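Local coordinates for protein transcription factor SPN1 (Saccharomyces cerevisiae, PDB 3NFQ) that takes part in regulating RNA polymerase II transcription, possibly at both the recruitment and post-recruitment steps of the TATA-binding protein, at residues Phe103-Leu116 and Arg140-Pro152. Numbering follows the deposited sequence.
Sequences FAALNDLPVKTEHL and RLAEKLIAEWTRP
W149 has CG anti to its own carbonyl carbon (chi1 -71°), which swings the indole off the last turn of helix 136-149 and across V111, whose CG1 lies anti to the backbone N (chi1 -178°) with CG1 and CG2 both against the ring. This joins two parts of the TFIIS N-terminal helical bundle: the final helix packs on helix 96-107, the loop after it and the start of helix 113-119. V111 CB stands 3.4 Å from the centroid of the five-membered ring of W149, a CH-pi contact almost on the ring normal, while L145 O lies over the opposite face, toward its rim. A beta-branched residue suits this place because its two methyls spread over the indole. L116 CD2 reaches W149 CE3 at 3.6 Å, and L106 CB meets W149 CZ2 at 3.9 Å, so aliphatic carbons touch the six-membered ring, with L106 O at its edge. W149 NE1 donates to a water 2.9 Å away; L106 O and L109 O are among the acceptors competing for that water's protons, so it bridges the indole to the end of helix 96-107 and the loop beyond. Replacing W149 with an alanine would probably open a gap beneath V111 and L116 and leave that water without its indole donor. Farther back, where segments 103-107 and 140-149 run 28° apart in roughly the same direction, F103 packs beside L141 and A142, and L145 CD1 meets its ring edge; the small A142 lets the ring come close, and Y128 of helix 121-130 adds an edge-to-face partner. Polar side chains lie at the margin: a water links N107 OD1 to K144 NZ. The like-charged K112 and R151 share another water, which accepts from K112 NZ at 2.9 Å and from R151 NH2, while R151 NH1 donates to E148 O, 2.9 Å away and in the guanidinium plane.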
loop_
_atom_site.group_PDB
_atom_site.type_symbol
_atom_site.label_atom_id
_atom_site.label_comp_id
_atom_site.label_asym_id
_atom_site.label_seq_id
_atom_site.Cartn_x
_atom_site.Cartn_y
_atom_site.Cartn_z
ATOM N N PHE A 103 -2.961 -0.019 -6.315
ATOM C CA PHE A 103 -2.199 0.320 -7.500
ATOM C C PHE A 103 -2.930 1.411 -8.310
ATOM O O PHE A 103 -2.319 2.288 -8.870
ATOM C CB PHE A 103 -1.902 -0.944 -8.345
ATOM C CG PHE A 103 -0.584 -1.615 -7.989
ATOM C CD1 PHE A 103 -0.568 -2.849 -7.343
ATOM C CD2 PHE A 103 0.617 -1.023 -8.349
ATOM C CE1 PHE A 103 0.678 -3.487 -7.035
ATOM C CE2 PHE A 103 1.845 -1.663 -8.038
ATOM C CZ PHE A 103 1.857 -2.867 -7.391
ATOM N N ALA A 104 -4.251 1.409 -8.329
ATOM C CA ALA A 104 -4.925 2.477 -9.046
ATOM C C ALA A 104 -4.703 3.826 -8.372
ATOM O O ALA A 104 -4.507 4.864 -9.033
ATOM C CB ALA A 104 -6.474 2.164 -9.175
ATOM N N ALA A 105 -4.726 3.837 -7.040
ATOM C CA ALA A 105 -4.429 5.048 -6.293
ATOM C C ALA A 105 -2.994 5.504 -6.468
ATOM O O ALA A 105 -2.766 6.697 -6.583
ATOM C CB ALA A 105 -4.776 4.845 -4.787
ATOM N N LEU A 106 -2.020 4.594 -6.534
ATOM C CA LEU A 106 -0.615 4.966 -6.717
ATOM C C LEU A 106 -0.355 5.512 -8.137
ATOM O O LEU A 106 0.598 6.271 -8.360
ATOM C CB LEU A 106 0.306 3.778 -6.543
ATOM C CG LEU A 106 0.483 3.185 -5.123
ATOM C CD1 LEU A 106 1.072 1.816 -5.208
ATOM C CD2 LEU A 106 1.369 4.144 -4.284
ATOM N N ASN A 107 -1.224 5.145 -9.075
ATOM C CA ASN A 107 -1.038 5.537 -10.470
ATOM C C ASN A 107 -1.126 7.050 -10.643
ATOM O O ASN A 107 -0.537 7.616 -11.565
ATOM C CB ASN A 107 -2.061 4.818 -11.341
ATOM C CG ASN A 107 -1.879 5.137 -12.790
ATOM O OD1 ASN A 107 -2.688 5.823 -13.376
ATOM N ND2 ASN A 107 -0.752 4.776 -13.320
ATOM N N ASP A 108 -1.812 7.697 -9.714
ATOM C CA ASP A 108 -2.060 9.128 -9.724
ATOM C C ASP A 108 -1.124 9.985 -8.822
ATOM O O ASP A 108 -1.212 11.213 -8.841
ATOM C CB ASP A 108 -3.502 9.374 -9.253
ATOM C CG ASP A 108 -4.556 8.805 -10.206
ATOM O OD1 ASP A 108 -4.427 8.991 -11.436
ATOM O OD2 ASP A 108 -5.513 8.172 -9.699
ATOM N N LEU A 109 -0.252 9.354 -8.036
ATOM C CA LEU A 109 0.595 10.045 -7.083
ATOM C C LEU A 109 1.938 10.358 -7.688
ATOM O O LEU A 109 2.494 9.507 -8.368
ATOM C CB LEU A 109 0.868 9.125 -5.885
ATOM C CG LEU A 109 0.275 9.341 -4.517
ATOM C CD1 LEU A 109 1.004 8.389 -3.552
ATOM C CD2 LEU A 109 0.408 10.800 -4.004
ATOM N N PRO A 110 2.459 11.585 -7.472
ATOM C CA PRO A 110 3.770 11.910 -8.040
ATOM C C PRO A 110 4.993 11.269 -7.329
ATOM O O PRO A 110 5.892 11.981 -6.835
ATOM C CB PRO A 110 3.802 13.447 -8.009
ATOM C CG PRO A 110 2.856 13.814 -6.895
ATOM C CD PRO A 110 1.813 12.754 -6.831
ATOM N N VAL A 111 5.042 9.940 -7.294
ATOM C CA VAL A 111 6.124 9.227 -6.592
ATOM C C VAL A 111 7.507 9.396 -7.250
ATOM O O VAL A 111 7.649 9.294 -8.468
ATOM C CB VAL A 111 5.761 7.742 -6.508
ATOM C CG1 VAL A 111 6.821 6.948 -5.755
ATOM C CG2 VAL A 111 4.382 7.596 -5.856
ATOM N N LYS A 112 8.533 9.568 -6.429
ATOM C CA LYS A 112 9.909 9.672 -6.918
ATOM C C LYS A 112 10.779 8.600 -6.271
ATOM O O LYS A 112 10.378 7.931 -5.319
ATOM C CB LYS A 112 10.493 11.050 -6.588
ATOM C CG LYS A 112 9.696 12.246 -7.084
ATOM C CD LYS A 112 9.476 12.155 -8.599
ATOM C CE LYS A 112 8.761 13.382 -9.155
ATOM N NZ LYS A 112 8.695 13.205 -10.618
ATOM N N THR A 113 11.994 8.452 -6.782
ATOM C CA THR A 113 12.905 7.462 -6.260
ATOM C C THR A 113 13.085 7.590 -4.731
ATOM O O THR A 113 13.092 6.592 -4.035
ATOM C CB THR A 113 14.256 7.502 -7.012
ATOM O OG1 THR A 113 14.064 7.042 -8.365
ATOM C CG2 THR A 113 15.287 6.585 -6.331
ATOM N N GLU A 114 13.188 8.805 -4.211
ATOM C CA GLU A 114 13.421 8.958 -2.770
ATOM C C GLU A 114 12.285 8.394 -1.904
ATOM O O GLU A 114 12.527 7.846 -0.814
ATOM C CB GLU A 114 13.708 10.408 -2.375
ATOM C CG GLU A 114 12.675 11.419 -2.812
ATOM C CD GLU A 114 13.024 12.112 -4.150
ATOM O OE1 GLU A 114 13.731 11.488 -5.018
ATOM O OE2 GLU A 114 12.570 13.284 -4.314
ATOM N N HIS A 115 11.050 8.543 -2.379
ATOM C CA HIS A 115 9.911 7.951 -1.672
ATOM C C HIS A 115 9.928 6.447 -1.725
ATOM O O HIS A 115 9.599 5.813 -0.734
ATOM C CB HIS A 115 8.604 8.458 -2.231
ATOM C CG HIS A 115 8.588 9.929 -2.490
ATOM N ND1 HIS A 115 8.592 10.872 -1.479
ATOM C CD2 HIS A 115 8.523 10.620 -3.649
ATOM C CE1 HIS A 115 8.545 12.080 -2.010
ATOM N NE2 HIS A 115 8.494 11.954 -3.324
ATOM N N LEU A 116 10.277 5.872 -2.874
ATOM C CA LEU A 116 10.393 4.409 -2.984
ATOM C C LEU A 116 11.423 3.845 -1.992
ATOM O O LEU A 116 11.230 2.773 -1.412
ATOM C CB LEU A 116 10.775 4.003 -4.410
ATOM C CG LEU A 116 9.742 4.396 -5.462
ATOM C CD1 LEU A 116 10.269 4.170 -6.877
ATOM C CD2 LEU A 116 8.482 3.622 -5.229
ATOM N N ARG A 140 1.893 -5.611 -15.155
ATOM C CA ARG A 140 2.289 -4.638 -16.181
ATOM C C ARG A 140 2.134 -3.219 -15.699
ATOM O O ARG A 140 2.901 -2.343 -16.031
ATOM C CB ARG A 140 1.460 -4.890 -17.448
ATOM C CG ARG A 140 1.786 -6.215 -18.115
ATOM C CD ARG A 140 3.311 -6.385 -18.483
ATOM N NE ARG A 140 3.627 -7.686 -17.972
ATOM C CZ ARG A 140 4.395 -7.968 -16.911
ATOM N NH1 ARG A 140 5.132 -7.060 -16.250
ATOM N NH2 ARG A 140 4.457 -9.223 -16.546
ATOM N N LEU A 141 1.091 -2.960 -14.926
ATOM C CA LEU A 141 0.928 -1.650 -14.327
ATOM C C LEU A 141 2.109 -1.393 -13.366
ATOM O O LEU A 141 2.685 -0.298 -13.378
ATOM C CB LEU A 141 -0.468 -1.478 -13.657
ATOM C CG LEU A 141 -0.596 -0.217 -12.769
ATOM C CD1 LEU A 141 -0.362 1.089 -13.505
ATOM C CD2 LEU A 141 -2.007 -0.259 -12.089
ATOM N N ALA A 142 2.521 -2.413 -12.597
ATOM C CA ALA A 142 3.661 -2.257 -11.666
ATOM C C ALA A 142 4.935 -1.933 -12.471
ATOM O O ALA A 142 5.710 -1.098 -12.090
ATOM C CB ALA A 142 3.833 -3.552 -10.821
ATOM N N GLU A 143 5.121 -2.590 -13.610
ATOM C CA GLU A 143 6.278 -2.351 -14.465
ATOM C C GLU A 143 6.256 -0.947 -15.079
ATOM O O GLU A 143 7.291 -0.302 -15.161
ATOM C CB GLU A 143 6.304 -3.463 -15.533
ATOM C CG GLU A 143 7.167 -3.227 -16.666
ATOM C CD GLU A 143 6.888 -4.229 -17.772
ATOM O OE1 GLU A 143 6.666 -3.735 -18.903
ATOM O OE2 GLU A 143 6.827 -5.480 -17.480
ATOM N N LYS A 144 5.081 -0.465 -15.479
ATOM C CA LYS A 144 4.936 0.923 -15.949
ATOM C C LYS A 144 5.244 1.919 -14.855
ATOM O O LYS A 144 5.915 2.929 -15.083
ATOM C CB LYS A 144 3.505 1.181 -16.434
ATOM C CG LYS A 144 3.284 2.653 -16.798
ATOM C CD LYS A 144 1.778 2.952 -16.746
ATOM C CE LYS A 144 1.462 4.392 -16.328
ATOM N NZ LYS A 144 0.019 4.596 -16.855
ATOM N N LEU A 145 4.745 1.650 -13.646
ATOM C CA LEU A 145 4.915 2.625 -12.567
ATOM C C LEU A 145 6.370 2.687 -12.125
ATOM O O LEU A 145 6.890 3.768 -11.881
ATOM C CB LEU A 145 4.068 2.255 -11.372
ATOM C CG LEU A 145 2.584 2.545 -11.652
ATOM C CD1 LEU A 145 1.791 2.018 -10.442
ATOM C CD2 LEU A 145 2.371 4.015 -11.818
ATOM N N ILE A 146 7.002 1.560 -11.966
ATOM C CA ILE A 146 8.407 1.627 -11.535
ATOM C C ILE A 146 9.326 2.379 -12.530
ATOM O O ILE A 146 10.245 3.117 -12.126
ATOM C CB ILE A 146 8.970 0.215 -11.132
ATOM C CG1 ILE A 146 10.236 0.347 -10.280
ATOM C CG2 ILE A 146 9.206 -0.675 -12.269
ATOM C CD1 ILE A 146 9.859 0.650 -8.812
ATOM N N ALA A 147 9.119 2.134 -13.819
ATOM C CA ALA A 147 9.843 2.854 -14.885
ATOM C C ALA A 147 9.584 4.333 -14.794
ATOM O O ALA A 147 10.498 5.156 -14.889
ATOM C CB ALA A 147 9.426 2.299 -16.269
ATOM N N GLU A 148 8.332 4.694 -14.600
ATOM C CA GLU A 148 7.958 6.067 -14.540
ATOM C C GLU A 148 8.534 6.760 -13.302
ATOM O O GLU A 148 9.070 7.879 -13.385
ATOM C CB GLU A 148 6.434 6.137 -14.543
ATOM C CG GLU A 148 5.877 7.491 -14.485
ATOM C CD GLU A 148 4.361 7.485 -14.529
ATOM O OE1 GLU A 148 3.778 6.813 -15.401
ATOM O OE2 GLU A 148 3.739 8.180 -13.706
ATOM N N TRP A 149 8.385 6.117 -12.141
ATOM C CA TRP A 149 8.739 6.761 -10.893
ATOM C C TRP A 149 10.251 6.937 -10.855
ATOM O O TRP A 149 10.731 7.884 -10.253
ATOM C CB TRP A 149 8.300 5.909 -9.709
ATOM C CG TRP A 149 6.805 5.888 -9.542
ATOM C CD1 TRP A 149 5.925 6.811 -9.982
ATOM C CD2 TRP A 149 6.047 4.904 -8.829
ATOM N NE1 TRP A 149 4.632 6.439 -9.648
ATOM C CE2 TRP A 149 4.691 5.271 -8.924
ATOM C CE3 TRP A 149 6.375 3.721 -8.186
ATOM C CZ2 TRP A 149 3.653 4.517 -8.311
ATOM C CZ3 TRP A 149 5.352 2.966 -7.564
ATOM C CH2 TRP A 149 4.003 3.362 -7.666
ATOM N N THR A 150 10.977 6.038 -11.501
ATOM C CA THR A 150 12.463 6.124 -11.487
ATOM C C THR A 150 13.040 6.796 -12.769
ATOM O O THR A 150 14.240 6.664 -13.067
ATOM C CB THR A 150 13.078 4.753 -11.359
ATOM O OG1 THR A 150 12.754 3.980 -12.516
ATOM C CG2 THR A 150 12.550 4.022 -10.069
ATOM N N ARG A 151 12.184 7.491 -13.524
ATOM C CA ARG A 151 12.596 8.055 -14.830
ATOM C C ARG A 151 13.641 9.166 -14.671
ATOM O O ARG A 151 13.563 9.940 -13.725
ATOM C CB ARG A 151 11.375 8.590 -15.593
ATOM C CG ARG A 151 10.784 9.874 -15.006
ATOM C CD ARG A 151 9.472 10.118 -15.633
ATOM N NE ARG A 151 8.805 11.365 -15.260
ATOM C CZ ARG A 151 8.050 11.522 -14.161
ATOM N NH1 ARG A 151 7.926 10.533 -13.282
ATOM N NH2 ARG A 151 7.413 12.660 -13.937
ATOM N N PRO A 152 14.655 9.201 -15.568
ATOM C CA PRO A 152 15.685 10.268 -15.627
ATOM C C PRO A 152 15.210 11.695 -15.387
ATOM O O PRO A 152 15.932 12.461 -14.774
ATOM C CB PRO A 152 16.248 10.124 -17.021
ATOM C CG PRO A 152 16.178 8.638 -17.275
ATOM C CD PRO A 152 14.924 8.138 -16.556
HETATM O O HOH W 1 2.194 7.754 -10.322
HETATM O O HOH W 2 -1.229 6.803 -16.094
HETATM O O HOH W 3 6.636 10.336 -10.715
HETATM O O HOH W 4 5.993 12.887 -11.514
HETATM O O HOH W 5 13.123 9.957 -9.089
#